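Local atomic coordinates of beta subunit of a putative Aromatic-ring-hydroxylating dioxygenase (Novosphingobium aromaticivorans DSM 12444, PDB entry 3EBY), a protein that is probably the beta subunit of an aromatic-ring-hydroxylating dioxygenase and forms a trimer with two further copies of itself. Residues 17-28 / 88-96; 103-113 / 125-136. One frame throughout, in Å; residues are numbered along the deposited sequence. Where two conformers were deposited one is given.

Interaction 1 of 2, residues 17-28 / 88-96; sequences DDFNAAYGLCLD and NRHLIGRAV
The H90 ring has G24 CA over one face and D28 OD1 at its edge, close to the ring plane. L27 CB approaches it obliquely. H90 ND1 gives a hydrogen bond to D28 OD1 at 2.6 Å, nearly straight at 164°. Ring and carboxylate planes are turned 37° apart. H90 N binds the other oxygen, D28 OD2, at 2.7 Å, so two N-H groups of one residue grip one carboxylate. Water 3 also donates to OD2 and to H90 O. D28 CG lies anti to its own carbonyl carbon (chi1 -65°), which turns the carboxylate to the strand. The R89 guanidinium has D28 CB over one face and L25 CD2 at its edge; its charge pairing with D28 is long. With an alanine in place of D28, H90 N and ND1 would probably lose the carboxylate that holds them both, and the ring would be less firmly fixed. H90 NE2 is held by the C-terminal I163.

I92 CD1 rests 3.3 Å from N20 O. G24 has no side chain, and I92 CD1 and the H90 ring pack close against its CA. At the far end, A95 N bonds to D17 OD1 at 2.9 Å, on its syn lone pair. D17 OD2 sits over a face of the R94 guanidinium, a long ion pair; R94 NE has its salt bridge with D18 of the third subunit. The helix 17-28 and strand 88-92 axes run antiparallel. This is the helix-on-sheet packing of the NTF2-like alpha+beta fold, with a His-carboxylate hydrogen bond at the interface.

Interaction 2 of 2, residues 103-113 / 125-136; sequences DQVSAEASYVV and YNAGKYVDRFDL
The rings of Y111 and Y130 stack face to face, centroids 4.4 Å apart and planes at 29°. Y111 CD2 lies over the centre of the Y130 ring. The two side chains cross at about a right angle. Y111 CG sits between its backbone N and carbonyl carbon (chi1 73°), which lays the ring over G128. G128 CA makes a CH-pi contact with the ring, 4.0 Å from its centroid. The lack of a side chain at G128 lets the Y111 ring lie this close. The Y111 hydroxyl donates to N126 OD1 at 2.7 Å. The N126 amide is nearly coplanar with the ring and meets it at the edge. Y130 OH is bound by I163 O. On this same face, V105 CG2 touches L136 CD2 at the strand end.

On the other face of the sheet E108 and K129 cross obliquely. K129 NZ forms a salt bridge with E108 OE1 at 2.7 Å, from above the carboxylate plane. NZ also pairs with D29 of the third subunit. V131 runs alongside E108, pointing the same way. Q104 and D135 lie side by side, and Q104 NE2 donates to D135 OD1 at 3.1 Å, in its own amide plane but above the carboxylate. D135 OD1 also bonds to S137 OG.

Backbone bonds join the strands from L136 N to D103 O through to V113 with N126. V113 O accepts from both Y125 N and N126 N. These are the two long arms of an antiparallel beta hairpin in the NTF2-like sheet, with a classic beta bulge at Y125 and N126.

Interactions 1 and 2 share one sheet, in which strands 87-101 and 104-116 are neighbours. Their centres lie about 10 Å apart. Probable backbone hydrogen bonds join them: G93 N to S110 O and V96 N to E108 O, both 2.8 Å. Side chains meet too, with H90 CD2 3.3 Å from Y130 OH. The C-terminal I163 binds both H90 and Y130, which ties the helix-facing histidine to the stacked tyrosine. R146 likewise serves both contacts, through N20 and D132. Residues 88-96 end before 103-113 begin, so the two contacts follow one another in the chain. Both touch the third subunit, so sheet and helix packing adjoin the trimer interface.

Interaction 1 of 2, residues 17-28 / 88-96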
loop_
_atom_site.group_PDB
_atom_site.type_symbol
_atom_site.label_atom_id
_atom_site.label_comp_id
_atom_site.label_asym_id
_atom_site.label_seq_id
_atom_site.Cartn_x
_atom_site.Cartn_y
_atom_site.Cartn_z
ATOM N N ASP A 17 11.819 4.711 -2.956
ATOM C CA ASP A 17 10.889 3.754 -2.385
ATOM C C ASP A 17 11.424 3.132 -1.060
ATOM O O ASP A 17 10.676 3.003 -0.100
ATOM C CB ASP A 17 10.521 2.662 -3.395
ATOM C CG ASP A 17 9.608 3.166 -4.524
ATOM O OD1 ASP A 17 8.795 4.095 -4.290
ATOM O OD2 ASP A 17 9.661 2.564 -5.635
ATOM N N ASP A 18 12.725 2.852 -0.987
ATOM C CA ASP A 18 13.352 2.364 0.263
ATOM C C ASP A 18 13.244 3.426 1.372
ATOM O O ASP A 18 12.834 3.130 2.501
ATOM C CB ASP A 18 14.837 2.057 0.037
ATOM C CG ASP A 18 15.081 0.750 -0.690
ATOM O OD1 ASP A 18 14.168 -0.072 -0.852
ATOM O OD2 ASP A 18 16.268 0.509 -1.019
ATOM N N PHE A 19 13.552 4.675 1.019
ATOM C CA PHE A 19 13.421 5.792 1.947
ATOM C C PHE A 19 11.996 5.831 2.529
ATOM O O PHE A 19 11.812 5.911 3.750
ATOM C CB PHE A 19 13.736 7.127 1.234
ATOM C CG PHE A 19 13.595 8.339 2.121
ATOM C CD1 PHE A 19 12.343 8.857 2.410
ATOM C CD2 PHE A 19 14.710 8.886 2.759
ATOM C CE1 PHE A 19 12.190 9.923 3.243
ATOM C CE2 PHE A 19 14.563 9.962 3.639
ATOM C CZ PHE A 19 13.285 10.475 3.884
ATOM N N ASN A 20 10.979 5.768 1.662
ATOM C CA ASN A 20 9.590 5.875 2.142
ATOM C C ASN A 20 9.199 4.704 3.064
ATOM O O ASN A 20 8.553 4.918 4.084
ATOM C CB ASN A 20 8.600 6.015 0.971
ATOM C CG ASN A 20 8.573 7.436 0.400
ATOM O OD1 ASN A 20 9.028 8.368 1.050
ATOM N ND2 ASN A 20 8.182 7.570 -0.879
ATOM N N ALA A 21 9.620 3.493 2.715
ATOM C CA ALA A 21 9.338 2.314 3.565
ATOM C C ALA A 21 9.903 2.507 4.979
ATOM O O ALA A 21 9.200 2.331 5.973
ATOM C CB ALA A 21 9.884 1.037 2.916
ATOM N N ALA A 22 11.153 2.971 5.059
ATOM C CA ALA A 22 11.841 3.174 6.325
ATOM C C ALA A 22 11.295 4.383 7.083
ATOM O O ALA A 22 11.224 4.358 8.284
ATOM C CB ALA A 22 13.326 3.347 6.085
ATOM N N TYR A 23 10.836 5.392 6.337
ATOM C CA TYR A 23 10.235 6.596 6.925
ATOM C C TYR A 23 8.929 6.208 7.659
ATOM O O TYR A 23 8.681 6.603 8.814
ATOM C CB TYR A 23 9.959 7.622 5.806
ATOM C CG TYR A 23 9.274 8.915 6.249
ATOM C CD1 TYR A 23 7.890 8.974 6.442
ATOM C CD2 TYR A 23 10.004 10.081 6.445
ATOM C CE1 TYR A 23 7.276 10.149 6.847
ATOM C CE2 TYR A 23 9.375 11.268 6.854
ATOM C CZ TYR A 23 8.031 11.281 7.079
ATOM O OH TYR A 23 7.409 12.471 7.438
ATOM N N GLY A 24 8.081 5.446 6.987
ATOM C CA GLY A 24 6.839 4.986 7.615
ATOM C C GLY A 24 7.092 4.142 8.846
ATOM O O GLY A 24 6.398 4.289 9.851
ATOM N N LEU A 25 8.069 3.223 8.763
ATOM C CA LEU A 25 8.338 2.304 9.892
ATOM C C LEU A 25 8.955 3.045 11.085
ATOM O O LEU A 25 8.622 2.752 12.231
ATOM C CB LEU A 25 9.218 1.125 9.470
ATOM C CG LEU A 25 8.433 -0.079 8.897
ATOM C CD1 LEU A 25 9.396 -1.167 8.441
ATOM C CD2 LEU A 25 7.434 -0.635 9.920
ATOM N N CYS A 26 9.815 4.026 10.803
ATOM C CA CYS A 26 10.411 4.881 11.842
ATOM C C CYS A 26 9.315 5.548 12.695
ATOM O O CYS A 26 9.322 5.431 13.932
ATOM C CB CYS A 26 11.335 5.923 11.157
ATOM S SG CYS A 26 11.566 7.391 12.042
ATOM N N LEU A 27 8.310 6.125 12.044
ATOM C CA LEU A 27 7.222 6.785 12.768
ATOM C C LEU A 27 6.297 5.782 13.478
ATOM O O LEU A 27 5.947 5.972 14.651
ATOM C CB LEU A 27 6.404 7.710 11.836
ATOM C CG LEU A 27 7.217 8.930 11.327
ATOM C CD1 LEU A 27 6.451 9.723 10.196
ATOM C CD2 LEU A 27 7.586 9.812 12.491
ATOM N N ASP A 28 5.964 4.692 12.790
ATOM C CA ASP A 28 5.037 3.696 13.340
ATOM C C ASP A 28 5.632 2.968 14.553
ATOM O O ASP A 28 4.908 2.630 15.487
ATOM C CB ASP A 28 4.667 2.691 12.293
ATOM C CG ASP A 28 3.885 3.302 11.130
ATOM O OD1 ASP A 28 3.386 4.455 11.261
ATOM O OD2 ASP A 28 3.791 2.621 10.092
ATOM N N ASN A 88 0.116 4.009 15.461
ATOM C CA ASN A 88 0.009 4.429 14.075
ATOM C C ASN A 88 0.560 3.401 13.133
ATOM O O ASN A 88 1.522 2.689 13.449
ATOM C CB ASN A 88 0.730 5.753 13.857
ATOM C CG ASN A 88 0.096 6.888 14.629
ATOM O OD1 ASN A 88 -1.116 7.139 14.510
ATOM N ND2 ASN A 88 0.860 7.459 15.557
ATOM N N ARG A 89 0.014 3.408 11.916
ATOM C CA ARG A 89 0.420 2.508 10.877
ATOM C C ARG A 89 0.352 3.268 9.551
ATOM O O ARG A 89 -0.721 3.718 9.158
ATOM C CB ARG A 89 -0.562 1.332 10.835
ATOM C CG ARG A 89 -0.245 0.290 9.841
ATOM C CD ARG A 89 1.080 -0.292 10.129
ATOM N NE ARG A 89 1.225 -0.646 11.541
ATOM C CZ ARG A 89 2.399 -0.857 12.117
ATOM N NH1 ARG A 89 3.510 -0.724 11.423
ATOM N NH2 ARG A 89 2.464 -1.221 13.373
ATOM N N HIS A 90 1.486 3.378 8.863
ATOM C CA HIS A 90 1.541 3.991 7.512
ATOM C C HIS A 90 1.538 2.897 6.439
ATOM O O HIS A 90 2.283 1.899 6.541
ATOM C CB HIS A 90 2.853 4.774 7.306
ATOM C CG HIS A 90 2.917 6.102 7.994
ATOM N ND1 HIS A 90 3.052 6.222 9.361
ATOM C CD2 HIS A 90 3.132 7.348 7.487
ATOM C CE1 HIS A 90 3.189 7.503 9.676
ATOM N NE2 HIS A 90 3.213 8.213 8.556
ATOM N N LEU A 91 0.732 3.100 5.404
ATOM C CA LEU A 91 0.949 2.444 4.146
ATOM C C LEU A 91 1.256 3.522 3.106
ATOM O O LEU A 91 0.486 4.469 2.922
ATOM C CB LEU A 91 -0.233 1.564 3.709
ATOM C CG LEU A 91 -0.546 0.299 4.543
ATOM C CD1 LEU A 91 -1.813 -0.334 3.970
ATOM C CD2 LEU A 91 0.571 -0.738 4.491
ATOM N N ILE A 92 2.390 3.386 2.444
ATOM C CA ILE A 92 2.833 4.351 1.453
ATOM C C ILE A 92 2.924 3.699 0.080
ATOM O O ILE A 92 3.551 2.632 -0.107
ATOM C CB ILE A 92 4.209 4.988 1.877
ATOM C CG1 ILE A 92 4.098 5.521 3.323
ATOM C CG2 ILE A 92 4.626 6.090 0.902
ATOM C CD1 ILE A 92 5.451 5.965 3.967
ATOM N N GLY A 93 2.300 4.337 -0.898
ATOM C CA GLY A 93 2.365 3.855 -2.258
ATOM C C GLY A 93 3.735 3.996 -2.889
ATOM O O GLY A 93 4.605 4.742 -2.399
ATOM N N ARG A 94 3.929 3.308 -4.017
ATOM C CA ARG A 94 5.140 3.465 -4.810
ATOM C C ARG A 94 5.247 4.915 -5.308
ATOM O O ARG A 94 4.260 5.521 -5.690
ATOM C CB ARG A 94 5.133 2.477 -5.971
ATOM C CG ARG A 94 6.360 2.518 -6.869
ATOM C CD ARG A 94 6.221 1.448 -7.932
ATOM N NE ARG A 94 7.333 1.402 -8.873
ATOM C CZ ARG A 94 8.338 0.546 -8.801
ATOM N NH1 ARG A 94 8.478 -0.236 -7.743
ATOM N NH2 ARG A 94 9.263 0.533 -9.749
ATOM N N ALA A 95 6.458 5.449 -5.314
ATOM C CA ALA A 95 6.699 6.851 -5.700
ATOM C C ALA A 95 6.668 7.032 -7.213
ATOM O O ALA A 95 7.212 6.204 -7.968
ATOM C CB ALA A 95 8.058 7.346 -5.137
ATOM N N VAL A 96 6.078 8.151 -7.636
ATOM C CA VAL A 96 6.181 8.628 -9.017
ATOM C C VAL A 96 7.176 9.766 -9.098
ATOM O O VAL A 96 6.998 10.828 -8.461
ATOM C CB VAL A 96 4.796 9.106 -9.559
ATOM C CG1 VAL A 96 4.918 9.580 -11.007
ATOM C CG2 VAL A 96 3.735 7.976 -9.439
HETATM O O HOH W 1 7.308 4.861 -2.000
HETATM O O HOH W 2 3.539 6.968 15.769
HETATM O O HOH W 3 4.790 1.889 7.719
HETATM O O HOH W 4 2.841 4.186 16.449
#

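Interaction 2 of 2, residues 103-113 / 125-136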
loop_
_atom_site.group_PDB
_atom_site.type_symbol
_atom_site.label_atom_id
_atom_site.label_comp_id
_atom_site.label_asym_id
_atom_site.label_seq_id
_atom_site.Cartn_x
_atom_site.Cartn_y
_atom_site.Cartn_z
ATOM N N ASP A 103 21.352 15.307 -9.252
ATOM C CA ASP A 103 21.043 14.419 -8.119
ATOM C C ASP A 103 19.983 15.023 -7.182
ATOM O O ASP A 103 19.881 14.643 -6.008
ATOM C CB ASP A 103 22.314 14.044 -7.351
ATOM C CG ASP A 103 23.105 15.245 -6.921
ATOM O OD1 ASP A 103 22.494 16.297 -6.682
ATOM O OD2 ASP A 103 24.344 15.144 -6.848
ATOM N N GLN A 104 19.199 15.964 -7.710
ATOM C CA GLN A 104 18.005 16.439 -7.021
ATOM C C GLN A 104 16.778 15.868 -7.754
ATOM O O GLN A 104 16.654 15.989 -8.971
ATOM C CB GLN A 104 17.984 17.948 -7.008
ATOM C CG GLN A 104 19.309 18.565 -6.503
ATOM C CD GLN A 104 19.661 18.112 -5.085
ATOM O OE1 GLN A 104 18.903 18.351 -4.141
ATOM N NE2 GLN A 104 20.803 17.427 -4.939
ATOM N N VAL A 105 15.942 15.148 -7.019
ATOM C CA VAL A 105 14.829 14.447 -7.619
ATOM C C VAL A 105 13.513 14.822 -6.931
ATOM O O VAL A 105 13.426 14.810 -5.704
ATOM C CB VAL A 105 15.039 12.918 -7.517
ATOM C CG1 VAL A 105 13.841 12.164 -8.049
ATOM C CG2 VAL A 105 16.311 12.509 -8.264
ATOM N N SER A 106 12.524 15.215 -7.721
ATOM C CA SER A 106 11.180 15.454 -7.199
ATOM C C SER A 106 10.357 14.190 -7.368
ATOM O O SER A 106 10.546 13.433 -8.325
ATOM C CB SER A 106 10.506 16.625 -7.910
ATOM O OG SER A 106 10.424 16.415 -9.306
ATOM N N ALA A 107 9.513 13.920 -6.388
ATOM C CA ALA A 107 8.628 12.720 -6.413
ATOM C C ALA A 107 7.382 12.937 -5.606
ATOM O O ALA A 107 7.328 13.824 -4.764
ATOM C CB ALA A 107 9.369 11.464 -5.916
ATOM N N GLU A 108 6.386 12.089 -5.865
ATOM C CA GLU A 108 5.121 12.095 -5.125
ATOM C C GLU A 108 4.707 10.666 -4.831
ATOM O O GLU A 108 4.981 9.779 -5.624
ATOM C CB GLU A 108 4.033 12.807 -5.926
ATOM C CG GLU A 108 4.436 14.219 -6.396
ATOM C CD GLU A 108 3.320 15.003 -7.074
ATOM O OE1 GLU A 108 2.146 14.545 -7.120
ATOM O OE2 GLU A 108 3.650 16.088 -7.595
ATOM N N ALA A 109 4.082 10.448 -3.664
ATOM C CA ALA A 109 3.606 9.118 -3.274
ATOM C C ALA A 109 2.369 9.247 -2.397
ATOM O O ALA A 109 2.341 10.076 -1.472
ATOM C CB ALA A 109 4.716 8.358 -2.540
ATOM N N SER A 110 1.331 8.468 -2.707
ATOM C CA SER A 110 0.134 8.422 -1.893
ATOM C C SER A 110 0.433 7.723 -0.590
ATOM O O SER A 110 1.310 6.879 -0.528
ATOM C CB SER A 110 -1.016 7.686 -2.603
ATOM O OG SER A 110 -1.455 8.458 -3.710
ATOM N N TYR A 111 -0.290 8.106 0.450
ATOM C CA TYR A 111 -0.176 7.471 1.772
ATOM C C TYR A 111 -1.502 7.486 2.533
ATOM O O TYR A 111 -2.369 8.342 2.314
ATOM C CB TYR A 111 0.910 8.164 2.628
ATOM C CG TYR A 111 0.482 9.542 3.142
ATOM C CD1 TYR A 111 -0.373 9.672 4.237
ATOM C CD2 TYR A 111 0.859 10.703 2.470
ATOM C CE1 TYR A 111 -0.811 10.932 4.659
ATOM C CE2 TYR A 111 0.363 11.976 2.868
ATOM C CZ TYR A 111 -0.468 12.068 3.951
ATOM O OH TYR A 111 -0.995 13.296 4.330
ATOM N N VAL A 112 -1.628 6.534 3.447
ATOM C CA VAL A 112 -2.686 6.560 4.439
ATOM C C VAL A 112 -2.077 6.195 5.753
ATOM O O VAL A 112 -1.319 5.222 5.842
ATOM C CB VAL A 112 -3.860 5.633 4.108
ATOM C CG1 VAL A 112 -4.891 5.683 5.245
ATOM C CG2 VAL A 112 -4.531 6.061 2.774
ATOM N N VAL A 113 -2.391 6.989 6.774
ATOM C CA VAL A 113 -2.009 6.696 8.136
ATOM C C VAL A 113 -3.259 6.197 8.856
ATOM O O VAL A 113 -4.311 6.860 8.843
ATOM C CB VAL A 113 -1.468 7.952 8.919
ATOM C CG1 VAL A 113 -1.102 7.533 10.347
ATOM C CG2 VAL A 113 -0.299 8.579 8.196
ATOM N N TYR A 125 -6.822 7.727 9.932
ATOM C CA TYR A 125 -6.487 8.981 10.608
ATOM C C TYR A 125 -6.203 10.127 9.634
ATOM O O TYR A 125 -6.736 11.246 9.803
ATOM C CB TYR A 125 -5.311 8.761 11.550
ATOM C CG TYR A 125 -4.747 10.014 12.144
ATOM C CD1 TYR A 125 -5.518 10.834 12.945
ATOM C CD2 TYR A 125 -3.465 10.408 11.855
ATOM C CE1 TYR A 125 -5.003 12.005 13.474
ATOM C CE2 TYR A 125 -2.950 11.592 12.339
ATOM C CZ TYR A 125 -3.712 12.371 13.179
ATOM O OH TYR A 125 -3.171 13.531 13.691
ATOM N N ASN A 126 -5.336 9.868 8.644
ATOM C CA ASN A 126 -4.956 10.894 7.671
ATOM C C ASN A 126 -4.571 10.240 6.358
ATOM O O ASN A 126 -3.691 9.355 6.343
ATOM C CB ASN A 126 -3.781 11.732 8.225
ATOM C CG ASN A 126 -3.446 12.906 7.371
ATOM O OD1 ASN A 126 -2.635 12.796 6.457
ATOM N ND2 ASN A 126 -4.132 14.044 7.604
ATOM N N ALA A 127 -5.300 10.579 5.290
ATOM C CA ALA A 127 -4.967 10.153 3.916
ATOM C C ALA A 127 -4.520 11.349 3.092
ATOM O O ALA A 127 -5.107 12.441 3.194
ATOM C CB ALA A 127 -6.200 9.465 3.234
ATOM N N GLY A 128 -3.536 11.140 2.214
ATOM C CA GLY A 128 -2.989 12.249 1.406
ATOM C C GLY A 128 -1.956 11.784 0.409
ATOM O O GLY A 128 -1.897 10.599 0.090
ATOM N N LYS A 129 -1.111 12.708 -0.047
ATOM C CA LYS A 129 0.049 12.357 -0.807
ATOM C C LYS A 129 1.237 13.209 -0.382
ATOM O O LYS A 129 1.058 14.358 0.077
ATOM C CB LYS A 129 -0.181 12.492 -2.305
ATOM C CG LYS A 129 -0.324 13.898 -2.803
ATOM C CD LYS A 129 -0.261 13.934 -4.323
ATOM C CE LYS A 129 -0.572 15.311 -4.853
ATOM N NZ LYS A 129 -0.350 15.391 -6.359
ATOM N N TYR A 130 2.394 12.569 -0.340
ATOM C CA TYR A 130 3.673 13.294 -0.183
ATOM C C TYR A 130 4.080 13.924 -1.511
ATOM O O TYR A 130 4.063 13.254 -2.549
ATOM C CB TYR A 130 4.793 12.343 0.283
ATOM C CG TYR A 130 4.541 11.610 1.581
ATOM C CD1 TYR A 130 4.279 12.307 2.768
ATOM C CD2 TYR A 130 4.596 10.216 1.638
ATOM C CE1 TYR A 130 4.169 11.635 4.005
ATOM C CE2 TYR A 130 4.418 9.515 2.856
ATOM C CZ TYR A 130 4.266 10.217 4.039
ATOM O OH TYR A 130 4.065 9.508 5.230
ATOM N N VAL A 131 4.464 15.188 -1.457
ATOM C CA VAL A 131 5.081 15.908 -2.593
ATOM C C VAL A 131 6.477 16.332 -2.141
ATOM O O VAL A 131 6.631 17.174 -1.230
ATOM C CB VAL A 131 4.252 17.125 -3.006
ATOM C CG1 VAL A 131 4.932 17.890 -4.142
ATOM C CG2 VAL A 131 2.828 16.671 -3.427
ATOM N N ASP A 132 7.485 15.713 -2.742
ATOM C CA ASP A 132 8.834 15.736 -2.202
ATOM C C ASP A 132 9.887 16.303 -3.159
ATOM O O ASP A 132 9.785 16.168 -4.399
ATOM C CB ASP A 132 9.275 14.309 -1.836
ATOM C CG ASP A 132 8.375 13.649 -0.826
ATOM O OD1 ASP A 132 7.963 14.323 0.147
ATOM O OD2 ASP A 132 8.123 12.421 -0.979
ATOM N N ARG A 133 10.923 16.875 -2.551
ATOM C CA ARG A 133 12.195 17.154 -3.215
ATOM C C ARG A 133 13.278 16.437 -2.425
ATOM O O ARG A 133 13.453 16.691 -1.220
ATOM C CB ARG A 133 12.497 18.655 -3.242
ATOM C CG ARG A 133 11.450 19.463 -3.968
ATOM C CD ARG A 133 11.911 20.889 -4.264
ATOM N NE ARG A 133 11.917 21.747 -3.082
ATOM C CZ ARG A 133 12.960 22.465 -2.658
ATOM N NH1 ARG A 133 14.115 22.467 -3.331
ATOM N NH2 ARG A 133 12.831 23.231 -1.574
ATOM N N PHE A 134 13.887 15.452 -3.076
ATOM C CA PHE A 134 14.957 14.645 -2.514
ATOM C C PHE A 134 16.340 15.127 -2.975
ATOM O O PHE A 134 16.551 15.440 -4.154
ATOM C CB PHE A 134 14.796 13.179 -2.937
ATOM C CG PHE A 134 13.725 12.457 -2.218
ATOM C CD1 PHE A 134 13.996 11.833 -1.003
ATOM C CD2 PHE A 134 12.464 12.334 -2.763
ATOM C CE1 PHE A 134 13.012 11.155 -0.320
ATOM C CE2 PHE A 134 11.478 11.613 -2.086
ATOM C CZ PHE A 134 11.773 11.035 -0.855
ATOM N N ASP A 135 17.288 15.074 -2.057
ATOM C CA ASP A 135 18.695 15.316 -2.340
ATOM C C ASP A 135 19.396 13.940 -2.345
ATOM O O ASP A 135 19.485 13.278 -1.299
ATOM C CB ASP A 135 19.262 16.205 -1.238
ATOM C CG ASP A 135 20.755 16.477 -1.391
ATOM O OD1 ASP A 135 21.393 15.946 -2.336
ATOM O OD2 ASP A 135 21.275 17.313 -0.603
ATOM N N LEU A 136 19.800 13.482 -3.540
ATOM C CA LEU A 136 20.448 12.174 -3.708
ATOM C C LEU A 136 21.959 12.325 -3.903
ATOM O O LEU A 136 22.607 11.406 -4.408
ATOM C CB LEU A 136 19.873 11.429 -4.934
ATOM C CG LEU A 136 18.697 10.489 -4.697
ATOM C CD1 LEU A 136 17.716 11.081 -3.733
ATOM C CD2 LEU A 136 18.015 10.104 -6.035
#